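Local structure of Serpin48 (Tenebrio molitor, 3OZQ) at residues G51-T56 / E295-I301; E74-K78 / I112-Y117; K96-K100 / T161-I166. The protein inhibits SPE, a serine protease of insect innate immunity, with high specificity, probably through the suicide-substrate mechanism of inhibitory serpins. One frame throughout, in Å; residues are numbered along the deposited sequence.

Interaction 1: G51-T56 / E295-I301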
ATOM      1  N   GLY A  51      12.199 -14.123 -11.736  1.00 41.03           N
ATOM      2  CA  GLY A  51      12.648 -14.191 -13.117  1.00 39.35           C
ATOM      3  C   GLY A  51      14.049 -13.652 -13.296  1.00 40.48           C
ATOM      4  O   GLY A  51      14.551 -13.568 -14.418  1.00 39.00           O
ATOM      5  N   CYS A  52      14.673 -13.275 -12.188  1.00 34.32           N
ATOM      6  CA  CYS A  52      16.034 -12.748 -12.183  1.00 41.11           C
ATOM      7  C   CYS A  52      17.023 -13.836 -11.790  1.00 46.03           C
ATOM      8  O   CYS A  52      16.628 -14.925 -11.376  1.00 47.35           O
ATOM      9  CB  CYS A  52      16.175 -11.591 -11.189  1.00 41.13           C
ATOM     10  SG  CYS A  52      15.334 -10.048 -11.651  1.00 40.96           S
ATOM     11  N   ARG A  53      18.312 -13.521 -11.882  1.00 45.85           N
ATOM     12  CA  ARG A  53      19.355 -14.492 -11.593  1.00 44.56           C
ATOM     13  C   ARG A  53      20.554 -13.845 -10.933  1.00 46.98           C
ATOM     14  O   ARG A  53      20.735 -12.633 -11.000  1.00 45.28           O
ATOM     15  CB  ARG A  53      19.811 -15.157 -12.890  1.00 45.65           C
ATOM     16  CG  ARG A  53      18.784 -16.071 -13.510  1.00 48.39           C
ATOM     17  CD  ARG A  53      18.733 -17.383 -12.758  1.00 55.95           C
ATOM     18  NE  ARG A  53      17.392 -17.958 -12.700  1.00 58.24           N
ATOM     19  CZ  ARG A  53      16.593 -18.126 -13.748  1.00 57.12           C
ATOM     20  NH1 ARG A  53      16.993 -17.747 -14.958  1.00 54.25           N
ATOM     21  NH2 ARG A  53      15.388 -18.669 -13.582  1.00 54.76           N
ATOM     22  N   GLY A  54      21.384 -14.667 -10.301  1.00 47.97           N
ATOM     23  CA  GLY A  54      22.650 -14.213  -9.765  1.00 44.90           C
ATOM     24  C   GLY A  54      22.545 -13.113  -8.743  1.00 46.66           C
ATOM     25  O   GLY A  54      21.718 -13.169  -7.840  1.00 51.57           O
ATOM     26  N   ASP A  55      23.396 -12.106  -8.869  1.00 48.27           N
ATOM     27  CA  ASP A  55      23.398 -11.026  -7.895  1.00 47.99           C
ATOM     28  C   ASP A  55      22.154 -10.127  -8.022  1.00 53.38           C
ATOM     29  O   ASP A  55      21.661  -9.599  -7.021  1.00 48.07           O
ATOM     30  CB  ASP A  55      24.698 -10.218  -7.974  1.00 58.23           C
ATOM     31  CG  ASP A  55      25.921 -11.027  -7.527  1.00 65.86           C
ATOM     32  OD1 ASP A  55      26.065 -12.187  -7.973  1.00 59.66           O
ATOM     33  OD2 ASP A  55      26.726 -10.503  -6.716  1.00 67.95           O
ATOM     34  N   THR A  56      21.649  -9.973  -9.246  1.00 43.06           N
ATOM     35  CA  THR A  56      20.368  -9.299  -9.478  1.00 47.73           C
ATOM     36  C   THR A  56      19.274  -9.818  -8.547  1.00 47.59           C
ATOM     37  O   THR A  56      18.739  -9.070  -7.729  1.00 46.26           O
ATOM     38  CB  THR A  56      19.857  -9.488 -10.919  1.00 45.70           C
ATOM     39  OG1 THR A  56      20.813  -8.977 -11.851  1.00 43.46           O
ATOM     40  CG2 THR A  56      18.542  -8.754 -11.103  1.00 45.01           C
ATOM     41  N   GLU A 295      24.090  -4.464 -15.496  1.00 50.00           N
ATOM     42  CA  GLU A 295      24.452  -5.770 -14.959  1.00 47.55           C
ATOM     43  C   GLU A 295      23.231  -6.644 -14.738  1.00 47.16           C
ATOM     44  O   GLU A 295      23.339  -7.757 -14.216  1.00 44.16           O
ATOM     45  CB  GLU A 295      25.230  -5.610 -13.661  1.00 52.11           C
ATOM     46  CG  GLU A 295      26.448  -4.724 -13.810  1.00 59.16           C
ATOM     47  CD  GLU A 295      27.319  -4.704 -12.571  1.00 71.19           C
ATOM     48  OE1 GLU A 295      27.320  -3.667 -11.868  1.00 67.26           O
ATOM     49  OE2 GLU A 295      28.002  -5.722 -12.305  1.00 76.63           O
ATOM     50  N   ALA A 296      22.073  -6.138 -15.153  1.00 47.16           N
ATOM     51  CA  ALA A 296      20.790  -6.764 -14.853  1.00 43.05           C
ATOM     52  C   ALA A 296      20.630  -8.123 -15.498  1.00 43.28           C
ATOM     53  O   ALA A 296      21.020  -8.328 -16.652  1.00 43.59           O
ATOM     54  CB  ALA A 296      19.641  -5.849 -15.255  1.00 40.88           C
ATOM     55  N   ASP A 297      20.043  -9.053 -14.755  1.00 40.91           N
ATOM     56  CA  ASP A 297      19.797 -10.375 -15.287  1.00 38.30           C
ATOM     57  C   ASP A 297      18.369 -10.847 -15.083  1.00 39.43           C
ATOM     58  O   ASP A 297      18.065 -11.536 -14.105  1.00 41.31           O
ATOM     59  CB  ASP A 297      20.783 -11.406 -14.718  1.00 42.97           C
ATOM     60  CG  ASP A 297      20.765 -12.714 -15.494  1.00 47.39           C
ATOM     61  OD1 ASP A 297      19.830 -12.909 -16.310  1.00 44.00           O
ATOM     62  OD2 ASP A 297      21.683 -13.548 -15.288  1.00 49.77           O
ATOM     63  N   LEU A 298      17.509 -10.487 -16.034  1.00 36.91           N
ATOM     64  CA  LEU A 298      16.118 -10.905 -16.048  1.00 39.59           C
ATOM     65  C   LEU A 298      15.850 -12.051 -17.015  1.00 37.84           C
ATOM     66  O   LEU A 298      14.737 -12.167 -17.540  1.00 40.05           O
ATOM     67  CB  LEU A 298      15.210  -9.737 -16.443  1.00 41.89           C
ATOM     68  CG  LEU A 298      15.372  -8.344 -15.835  1.00 41.38           C
ATOM     69  CD1 LEU A 298      14.009  -7.704 -15.786  1.00 30.70           C
ATOM     70  CD2 LEU A 298      16.006  -8.356 -14.474  1.00 36.60           C
ATOM     71  N   SER A 299      16.858 -12.894 -17.241  1.00 42.05           N
ATOM     72  CA  SER A 299      16.765 -13.993 -18.214  1.00 45.92           C
ATOM     73  C   SER A 299      15.688 -15.028 -17.885  1.00 46.65           C
ATOM     74  O   SER A 299      15.326 -15.846 -18.730  1.00 46.17           O
ATOM     75  CB  SER A 299      18.124 -14.690 -18.392  1.00 43.11           C
ATOM     76  OG  SER A 299      18.691 -15.091 -17.150  1.00 45.65           O
ATOM     77  N   GLY A 300      15.203 -15.008 -16.646  1.00 42.29           N
ATOM     78  CA  GLY A 300      14.087 -15.849 -16.253  1.00 41.36           C
ATOM     79  C   GLY A 300      12.771 -15.331 -16.801  1.00 43.62           C
ATOM     80  O   GLY A 300      11.783 -16.051 -16.846  1.00 46.86           O
ATOM     81  N   ILE A 301      12.750 -14.077 -17.230  1.00 40.29           N
ATOM     82  CA  ILE A 301      11.531 -13.522 -17.792  1.00 44.80           C
ATOM     83  C   ILE A 301      11.533 -13.726 -19.310  1.00 47.05           C
ATOM     84  O   ILE A 301      10.586 -14.274 -19.879  1.00 49.55           O
ATOM     85  CB  ILE A 301      11.372 -12.033 -17.420  1.00 41.01           C
ATOM     86  CG1 ILE A 301      11.212 -11.894 -15.900  1.00 37.69           C
ATOM     87  CG2 ILE A 301      10.185 -11.415 -18.151  1.00 39.44           C
ATOM     88  CD1 ILE A 301      11.426 -10.493 -15.382  1.00 36.70           C
TER
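Asp-297 and Gly-300 meet the turn at Gly-51 to Thr-56 mostly through backbone atoms. Gly-300 N lies 2.7 Å from Gly-51 O in a weak, bent hydrogen bond, and Arg-53 N reaches Asp-297 O at 3.0 Å, again weakly, with an N-H...O angle of 127°. That same Asp-297 O takes a CH contact from Cys-52 CA. In helix 54-63, Thr-56 OG1 accepts a third weak bond from Asp-297 N at 3.0 Å. Cys-52 SG lies 3.4 Å from Leu-298 CD2, and the cysteine also touches Ala-57 and Ile-60 of the helix. Arg-53 CB touches Asp-297 OD2 at 3.4 Å, while the guanidinium runs on obliquely past Ser-299 and Gly-300 N. Behind this shell an Asx turn fixes the shape of 297-299: with CG anti to the backbone N (chi1 -166°), Asp-297 OD1 accepts from Ser-299 N at 3.1 Å and, on its syn side, from Ser-299 OG at 2.6 Å. Arg-106 NE hydrogen-bonds to Ser-299 O, and the Arg-106 and Ile-301 backbones are hydrogen-bonded too. OD1 is thus engaged twice within its own loop, Arg-53 NH1 staying 5.8 Å from Asp-297 OD1, and cohesion rests on bent hydrogen bonds and a small apolar patch and not on a salt bridge.

Interaction 2: E74-K78 / I112-Y117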
ATOM      1  N   GLU A  74       8.101 -18.433  -2.452  1.00 58.18           N
ATOM      2  CA  GLU A  74       6.909 -18.562  -3.280  1.00 55.16           C
ATOM      3  C   GLU A  74       5.708 -19.031  -2.485  1.00 55.48           C
ATOM      4  O   GLU A  74       4.610 -18.499  -2.637  1.00 51.93           O
ATOM      5  CB  GLU A  74       7.166 -19.506  -4.453  1.00 58.06           C
ATOM      6  CG  GLU A  74       8.315 -19.080  -5.326  1.00 54.01           C
ATOM      7  CD  GLU A  74       8.496 -19.997  -6.513  1.00 66.40           C
ATOM      8  OE1 GLU A  74       9.413 -19.747  -7.329  1.00 70.04           O
ATOM      9  OE2 GLU A  74       7.712 -20.964  -6.634  1.00 60.97           O
ATOM     10  N   GLY A  75       5.914 -20.033  -1.633  1.00 57.16           N
ATOM     11  CA  GLY A  75       4.841 -20.531  -0.795  1.00 55.79           C
ATOM     12  C   GLY A  75       4.337 -19.460   0.149  1.00 53.98           C
ATOM     13  O   GLY A  75       3.133 -19.284   0.328  1.00 51.81           O
ATOM     14  N   ALA A  76       5.278 -18.742   0.749  1.00 55.94           N
ATOM     15  CA  ALA A  76       4.974 -17.702   1.720  1.00 50.65           C
ATOM     16  C   ALA A  76       4.108 -16.595   1.125  1.00 51.90           C
ATOM     17  O   ALA A  76       3.091 -16.211   1.702  1.00 46.55           O
ATOM     18  CB  ALA A  76       6.260 -17.127   2.280  1.00 55.05           C
ATOM     19  N   VAL A  77       4.521 -16.082  -0.030  1.00 47.45           N
ATOM     20  CA  VAL A  77       3.758 -15.057  -0.728  1.00 49.63           C
ATOM     21  C   VAL A  77       2.407 -15.590  -1.186  1.00 44.22           C
ATOM     22  O   VAL A  77       1.409 -14.883  -1.191  1.00 45.95           O
ATOM     23  CB  VAL A  77       4.533 -14.532  -1.947  1.00 46.14           C
ATOM     24  CG1 VAL A  77       3.656 -13.598  -2.772  1.00 44.94           C
ATOM     25  CG2 VAL A  77       5.803 -13.837  -1.496  1.00 48.25           C
ATOM     26  N   LYS A  78       2.387 -16.850  -1.583  1.00 48.69           N
ATOM     27  CA  LYS A  78       1.167 -17.470  -2.057  1.00 50.13           C
ATOM     28  C   LYS A  78       0.135 -17.528  -0.934  1.00 51.70           C
ATOM     29  O   LYS A  78      -1.054 -17.326  -1.175  1.00 48.79           O
ATOM     30  CB  LYS A  78       1.467 -18.873  -2.584  1.00 53.91           C
ATOM     31  CG  LYS A  78       0.250 -19.683  -2.970  1.00 53.95           C
ATOM     32  CD  LYS A  78      -0.356 -19.217  -4.276  1.00 54.04           C
ATOM     33  CE  LYS A  78      -1.379 -20.226  -4.780  1.00 54.20           C
ATOM     34  NZ  LYS A  78      -0.771 -21.569  -5.048  1.00 60.82           N
ATOM     35  N   ILE A 112       3.674 -18.564 -13.344  1.00 45.53           N
ATOM     36  CA  ILE A 112       3.987 -18.349 -11.945  1.00 49.91           C
ATOM     37  C   ILE A 112       3.404 -17.019 -11.466  1.00 51.41           C
ATOM     38  O   ILE A 112       2.996 -16.887 -10.309  1.00 47.32           O
ATOM     39  CB  ILE A 112       5.506 -18.428 -11.685  1.00 51.45           C
ATOM     40  CG1 ILE A 112       5.787 -18.582 -10.188  1.00 53.92           C
ATOM     41  CG2 ILE A 112       6.215 -17.224 -12.255  1.00 51.37           C
ATOM     42  CD1 ILE A 112       7.243 -18.856  -9.874  1.00 51.80           C
ATOM     43  N   ALA A 113       3.340 -16.047 -12.371  1.00 48.66           N
ATOM     44  CA  ALA A 113       2.698 -14.768 -12.090  1.00 48.05           C
ATOM     45  C   ALA A 113       1.268 -14.984 -11.603  1.00 51.08           C
ATOM     46  O   ALA A 113       0.854 -14.455 -10.563  1.00 46.27           O
ATOM     47  CB  ALA A 113       2.701 -13.895 -13.339  1.00 46.59           C
ATOM     48  N   VAL A 114       0.519 -15.764 -12.374  1.00 52.66           N
ATOM     49  CA  VAL A 114      -0.866 -16.086 -12.053  1.00 52.25           C
ATOM     50  C   VAL A 114      -0.982 -17.000 -10.837  1.00 53.16           C
ATOM     51  O   VAL A 114      -1.654 -16.674  -9.861  1.00 52.82           O
ATOM     52  CB  VAL A 114      -1.556 -16.786 -13.241  1.00 55.86           C
ATOM     53  CG1 VAL A 114      -2.958 -17.239 -12.848  1.00 57.02           C
ATOM     54  CG2 VAL A 114      -1.596 -15.864 -14.446  1.00 53.54           C
ATOM     55  N   GLU A 115      -0.324 -18.151 -10.903  1.00 53.80           N
ATOM     56  CA  GLU A 115      -0.482 -19.174  -9.877  1.00 55.31           C
ATOM     57  C   GLU A 115       0.001 -18.751  -8.486  1.00 54.77           C
ATOM     58  O   GLU A 115      -0.636 -19.074  -7.483  1.00 54.85           O
ATOM     59  CB  GLU A 115       0.167 -20.494 -10.328  1.00 57.95           C
ATOM     60  CG  GLU A 115      -0.636 -21.194 -11.431  1.00 63.87           C
ATOM     61  CD  GLU A 115       0.136 -22.275 -12.179  1.00 69.87           C
ATOM     62  OE1 GLU A 115       1.165 -22.762 -11.658  1.00 71.58           O
ATOM     63  OE2 GLU A 115      -0.295 -22.633 -13.300  1.00 67.98           O
ATOM     64  N   VAL A 116       1.106 -18.016  -8.423  1.00 49.86           N
ATOM     65  CA  VAL A 116       1.718 -17.703  -7.136  1.00 49.46           C
ATOM     66  C   VAL A 116       1.558 -16.250  -6.683  1.00 49.85           C
ATOM     67  O   VAL A 116       1.228 -15.999  -5.523  1.00 44.61           O
ATOM     68  CB  VAL A 116       3.220 -18.035  -7.128  1.00 52.00           C
ATOM     69  CG1 VAL A 116       3.870 -17.522  -5.853  1.00 47.49           C
ATOM     70  CG2 VAL A 116       3.435 -19.543  -7.285  1.00 55.55           C
ATOM     71  N   TYR A 117       1.796 -15.302  -7.587  1.00 46.32           N
ATOM     72  CA  TYR A 117       1.995 -13.906  -7.178  1.00 45.78           C
ATOM     73  C   TYR A 117       0.833 -12.969  -7.476  1.00 43.58           C
ATOM     74  O   TYR A 117       0.975 -11.751  -7.356  1.00 47.95           O
ATOM     75  CB  TYR A 117       3.256 -13.331  -7.821  1.00 45.14           C
ATOM     76  CG  TYR A 117       4.549 -13.954  -7.371  1.00 45.98           C
ATOM     77  CD1 TYR A 117       5.323 -13.365  -6.385  1.00 42.26           C
ATOM     78  CD2 TYR A 117       5.016 -15.122  -7.961  1.00 50.11           C
ATOM     79  CE1 TYR A 117       6.523 -13.932  -5.991  1.00 42.78           C
ATOM     80  CE2 TYR A 117       6.198 -15.693  -7.569  1.00 45.88           C
ATOM     81  CZ  TYR A 117       6.953 -15.096  -6.588  1.00 43.46           C
ATOM     82  OH  TYR A 117       8.147 -15.681  -6.208  1.00 49.92           O
TER
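Glu-74 leans out from helix 70-83 and meets Val-116, Tyr-117 and Ile-112 in turn. Its CB lies 4.1 Å from Val-116 CG1, a methyl that also comes within 3.4 Å of Glu-74 O. The next carbon, CG, passes 3.5 Å from Tyr-117 OH. Beyond CG the chain is extended (chi2 -177°), which carries CD and the carboxylate on to Ile-112, where CD1 rests 3.5 Å from Glu-74 OE1, the two side chains crossing at about a right angle. Replaced by alanine, Glu-74 would lose everything beyond CB, which would probably leave Ile-112 CD1 and Tyr-117 OH without their neighbour and open a gap between the segments. One turn on, Val-77 crosses Tyr-117 at about a right angle, Val-77 CG1 4.0 Å from Tyr-117 CD1, and Lys-78 bends at chi2 to lay CE 3.0 Å from Glu-115 O, a contact of its aliphatic chain. Val-116 CG1 in turn sits over one face of the Tyr-117 ring, 3.3 Å above its plane near the rim. Phe-66 backs Val-77, while the tyrosine also touches Ala-46, Leu-47 and Ser-50 of helix 38-50, so its ring is wedged among three helices just before the chain enters strand 120-124.

Interaction 3: K96-K100 / T161-I166; sequences KIYVK and TRVVLI
Ile-97 and Val-163 form the close apolar part of this antiparallel strand pair, with Ile-97 CG2 3.6 Å from Val-163 CG1. Both methyls stand anti to their backbone nitrogens (chi1 of Val-163 is 176°), which brings them together where the side chains cross. Ile-97 also lies alongside Leu-165, its CG1 4.0 Å from Leu-165 CD2, and both rest on Leu-44 of helix 38-50. The backbone ladder behind them is regular: Lys-96 pairs with Ile-166 and Tyr-98 with Val-164 through two hydrogen bonds each, that from Ile-166 N to Lys-96 O being nearly straight at 2.8 Å and 177°. On the face of Tyr-98 and Ile-166 the packing is looser; Ile-166 CG1 approaches the edge of the tyrosine ring, 4.2 Å from Tyr-98 CD2, and Met-136 of helix 129-143 covers both. Lys-96 turns its chain over one face of that ring, and NZ forms a salt bridge with Glu-122 and a hydrogen bond with Gln-120 of strand 120-124. The wetter end is at Lys-100, where N still bonds to Arg-162 O at 3.0 Å but a water links NZ to Thr-161 O. Arg-162 NE hydrogen-bonds to Leu-160 O. Strands 90-100 and 163-174, layered between helices 38-50 and 129-143, belong to the large central sheet A of the serpin fold, the sheet that accepts the cleaved reactive loop in inhibitory members.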
ATOM      1  N   LYS A  96       0.869  -6.279 -13.071  1.00 37.27           N
ATOM      2  CA  LYS A  96       1.307  -6.835 -14.340  1.00 36.17           C
ATOM      3  C   LYS A  96       2.741  -6.461 -14.658  1.00 36.79           C
ATOM      4  O   LYS A  96       3.226  -5.391 -14.288  1.00 35.53           O
ATOM      5  CB  LYS A  96       0.374  -6.367 -15.449  1.00 37.05           C
ATOM      6  CG  LYS A  96       0.867  -6.694 -16.825  1.00 40.41           C
ATOM      7  CD  LYS A  96       0.061  -7.760 -17.472  1.00 45.32           C
ATOM      8  CE  LYS A  96      -1.286  -7.247 -17.882  1.00 41.42           C
ATOM      9  NZ  LYS A  96      -1.779  -8.070 -19.035  1.00 39.04           N
ATOM     10  N   ILE A  97       3.428  -7.364 -15.349  1.00 36.40           N
ATOM     11  CA  ILE A  97       4.774  -7.096 -15.803  1.00 33.78           C
ATOM     12  C   ILE A  97       4.723  -7.109 -17.310  1.00 39.36           C
ATOM     13  O   ILE A  97       4.588  -8.168 -17.912  1.00 42.15           O
ATOM     14  CB  ILE A  97       5.766  -8.147 -15.277  1.00 38.73           C
ATOM     15  CG1 ILE A  97       5.859  -8.056 -13.745  1.00 37.96           C
ATOM     16  CG2 ILE A  97       7.141  -7.949 -15.896  1.00 38.50           C
ATOM     17  CD1 ILE A  97       7.041  -8.822 -13.161  1.00 34.93           C
ATOM     18  N   TYR A  98       4.766  -5.927 -17.913  1.00 35.67           N
ATOM     19  CA  TYR A  98       4.774  -5.811 -19.374  1.00 35.29           C
ATOM     20  C   TYR A  98       6.205  -5.829 -19.884  1.00 39.15           C
ATOM     21  O   TYR A  98       7.054  -5.119 -19.345  1.00 36.94           O
ATOM     22  CB  TYR A  98       4.105  -4.518 -19.816  1.00 36.05           C
ATOM     23  CG  TYR A  98       2.606  -4.529 -19.713  1.00 38.95           C
ATOM     24  CD1 TYR A  98       1.821  -4.993 -20.759  1.00 38.40           C
ATOM     25  CD2 TYR A  98       1.970  -4.079 -18.560  1.00 35.83           C
ATOM     26  CE1 TYR A  98       0.447  -4.998 -20.664  1.00 41.85           C
ATOM     27  CE2 TYR A  98       0.603  -4.075 -18.456  1.00 40.45           C
ATOM     28  CZ  TYR A  98      -0.159  -4.532 -19.507  1.00 40.47           C
ATOM     29  OH  TYR A  98      -1.527  -4.532 -19.391  1.00 36.09           O
ATOM     30  N   VAL A  99       6.448  -6.617 -20.940  1.00 34.83           N
ATOM     31  CA  VAL A  99       7.791  -6.838 -21.471  1.00 38.14           C
ATOM     32  C   VAL A  99       7.940  -6.507 -22.977  1.00 38.66           C
ATOM     33  O   VAL A  99       7.051  -6.779 -23.781  1.00 41.11           O
ATOM     34  CB  VAL A  99       8.250  -8.293 -21.188  1.00 37.24           C
ATOM     35  CG1 VAL A  99       9.653  -8.515 -21.690  1.00 41.16           C
ATOM     36  CG2 VAL A  99       8.158  -8.592 -19.672  1.00 36.71           C
ATOM     37  N   LYS A 100       9.069  -5.901 -23.325  1.00 38.14           N
ATOM     38  CA  LYS A 100       9.384  -5.456 -24.688  1.00 44.05           C
ATOM     39  C   LYS A 100       9.078  -6.571 -25.698  1.00 42.73           C
ATOM     40  O   LYS A 100       9.492  -7.706 -25.474  1.00 41.79           O
ATOM     41  CB  LYS A 100      10.873  -5.093 -24.717  1.00 45.15           C
ATOM     42  CG  LYS A 100      11.418  -4.447 -25.977  1.00 47.94           C
ATOM     43  CD  LYS A 100      12.889  -4.103 -25.755  1.00 41.27           C
ATOM     44  CE  LYS A 100      13.631  -3.804 -27.068  1.00 51.29           C
ATOM     45  NZ  LYS A 100      13.269  -2.477 -27.661  1.00 53.98           N
ATOM     46  N   THR A 161      12.564   1.457 -23.080  1.00 42.75           N
ATOM     47  CA  THR A 161      11.670   0.777 -22.149  1.00 42.38           C
ATOM     48  C   THR A 161      11.729  -0.718 -22.434  1.00 41.89           C
ATOM     49  O   THR A 161      11.486  -1.143 -23.566  1.00 39.88           O
ATOM     50  CB  THR A 161      10.220   1.298 -22.225  1.00 41.21           C
ATOM     51  OG1 THR A 161      10.209   2.704 -21.981  1.00 40.52           O
ATOM     52  CG2 THR A 161       9.348   0.611 -21.165  1.00 35.51           C
ATOM     53  N   ARG A 162      12.087  -1.497 -21.408  1.00 35.68           N
ATOM     54  CA  ARG A 162      12.304  -2.944 -21.526  1.00 33.30           C
ATOM     55  C   ARG A 162      11.358  -3.770 -20.654  1.00 35.35           C
ATOM     56  O   ARG A 162      10.716  -4.693 -21.135  1.00 34.19           O
ATOM     57  CB  ARG A 162      13.758  -3.297 -21.189  1.00 35.28           C
ATOM     58  CG  ARG A 162      14.703  -3.271 -22.417  1.00 36.94           C
ATOM     59  CD  ARG A 162      16.136  -2.866 -22.046  1.00 39.03           C
ATOM     60  NE  ARG A 162      16.211  -1.512 -21.470  1.00 41.19           N
ATOM     61  CZ  ARG A 162      17.317  -0.984 -20.949  1.00 39.43           C
ATOM     62  NH1 ARG A 162      18.441  -1.685 -20.934  1.00 47.61           N
ATOM     63  NH2 ARG A 162      17.309   0.237 -20.449  1.00 39.95           N
ATOM     64  N   VAL A 163      11.294  -3.446 -19.365  1.00 35.52           N
ATOM     65  CA  VAL A 163      10.291  -4.056 -18.481  1.00 36.37           C
ATOM     66  C   VAL A 163       9.613  -3.020 -17.601  1.00 34.34           C
ATOM     67  O   VAL A 163      10.281  -2.200 -16.947  1.00 34.23           O
ATOM     68  CB  VAL A 163      10.890  -5.142 -17.566  1.00 35.35           C
ATOM     69  CG1 VAL A 163       9.822  -5.666 -16.590  1.00 33.65           C
ATOM     70  CG2 VAL A 163      11.471  -6.281 -18.394  1.00 38.11           C
ATOM     71  N   VAL A 164       8.283  -3.066 -17.577  1.00 32.29           N
ATOM     72  CA  VAL A 164       7.511  -2.167 -16.747  1.00 34.15           C
ATOM     73  C   VAL A 164       6.669  -2.978 -15.775  1.00 33.54           C
ATOM     74  O   VAL A 164       5.921  -3.865 -16.193  1.00 33.75           O
ATOM     75  CB  VAL A 164       6.591  -1.268 -17.595  1.00 37.09           C
ATOM     76  CG1 VAL A 164       5.703  -0.411 -16.692  1.00 32.69           C
ATOM     77  CG2 VAL A 164       7.431  -0.401 -18.524  1.00 34.06           C
ATOM     78  N   LEU A 165       6.822  -2.678 -14.486  1.00 32.95           N
ATOM     79  CA  LEU A 165       5.963  -3.225 -13.425  1.00 33.33           C
ATOM     80  C   LEU A 165       4.817  -2.272 -13.154  1.00 31.51           C
ATOM     81  O   LEU A 165       5.032  -1.117 -12.802  1.00 30.06           O
ATOM     82  CB  LEU A 165       6.729  -3.405 -12.111  1.00 30.02           C
ATOM     83  CG  LEU A 165       8.036  -4.193 -11.981  1.00 35.59           C
ATOM     84  CD1 LEU A 165       8.030  -5.068 -10.740  1.00 29.11           C
ATOM     85  CD2 LEU A 165       8.423  -4.982 -13.223  1.00 28.97           C
ATOM     86  N   ILE A 166       3.600  -2.769 -13.310  1.00 30.99           N
ATOM     87  CA  ILE A 166       2.403  -1.998 -13.012  1.00 30.79           C
ATOM     88  C   ILE A 166       1.750  -2.582 -11.765  1.00 34.05           C
ATOM     89  O   ILE A 166       1.633  -3.802 -11.653  1.00 32.74           O
ATOM     90  CB  ILE A 166       1.394  -2.123 -14.150  1.00 35.01           C
ATOM     91  CG1 ILE A 166       1.866  -1.308 -15.347  1.00 39.29           C
ATOM     92  CG2 ILE A 166       0.042  -1.656 -13.692  1.00 37.97           C
ATOM     93  CD1 ILE A 166       2.520  -0.009 -14.962  1.00 35.62           C
TER
HETATM   94  O   HOH W   1      11.231  -0.457 -26.123  1.00 47.18           O

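In the fold
Along the chain the segments come as 51-56, 74-78, 96-100, 112-117, 161-166 and 295-301: interactions 2 and 3 interleave, and interaction 1 brackets both. Their centres are 14 Å apart for interactions 1 and 3 and 18 Å for the other two pairs. Interactions 1 and 3 touch, Ile-301 CG2 lying 3.8 Å from Val-99 CG2 and Leu-298 CD1 3.9 Å from Val-163 CG2. Interaction 2 stays about 7 Å from either at the nearest atoms, yet helix 38-50 meets side chains of both interactions 2 and 3. Interaction 3 lies within the sheet, interaction 1 joins helix 54-63 to a loop that rests on it, and interaction 2 packs within the helical layer.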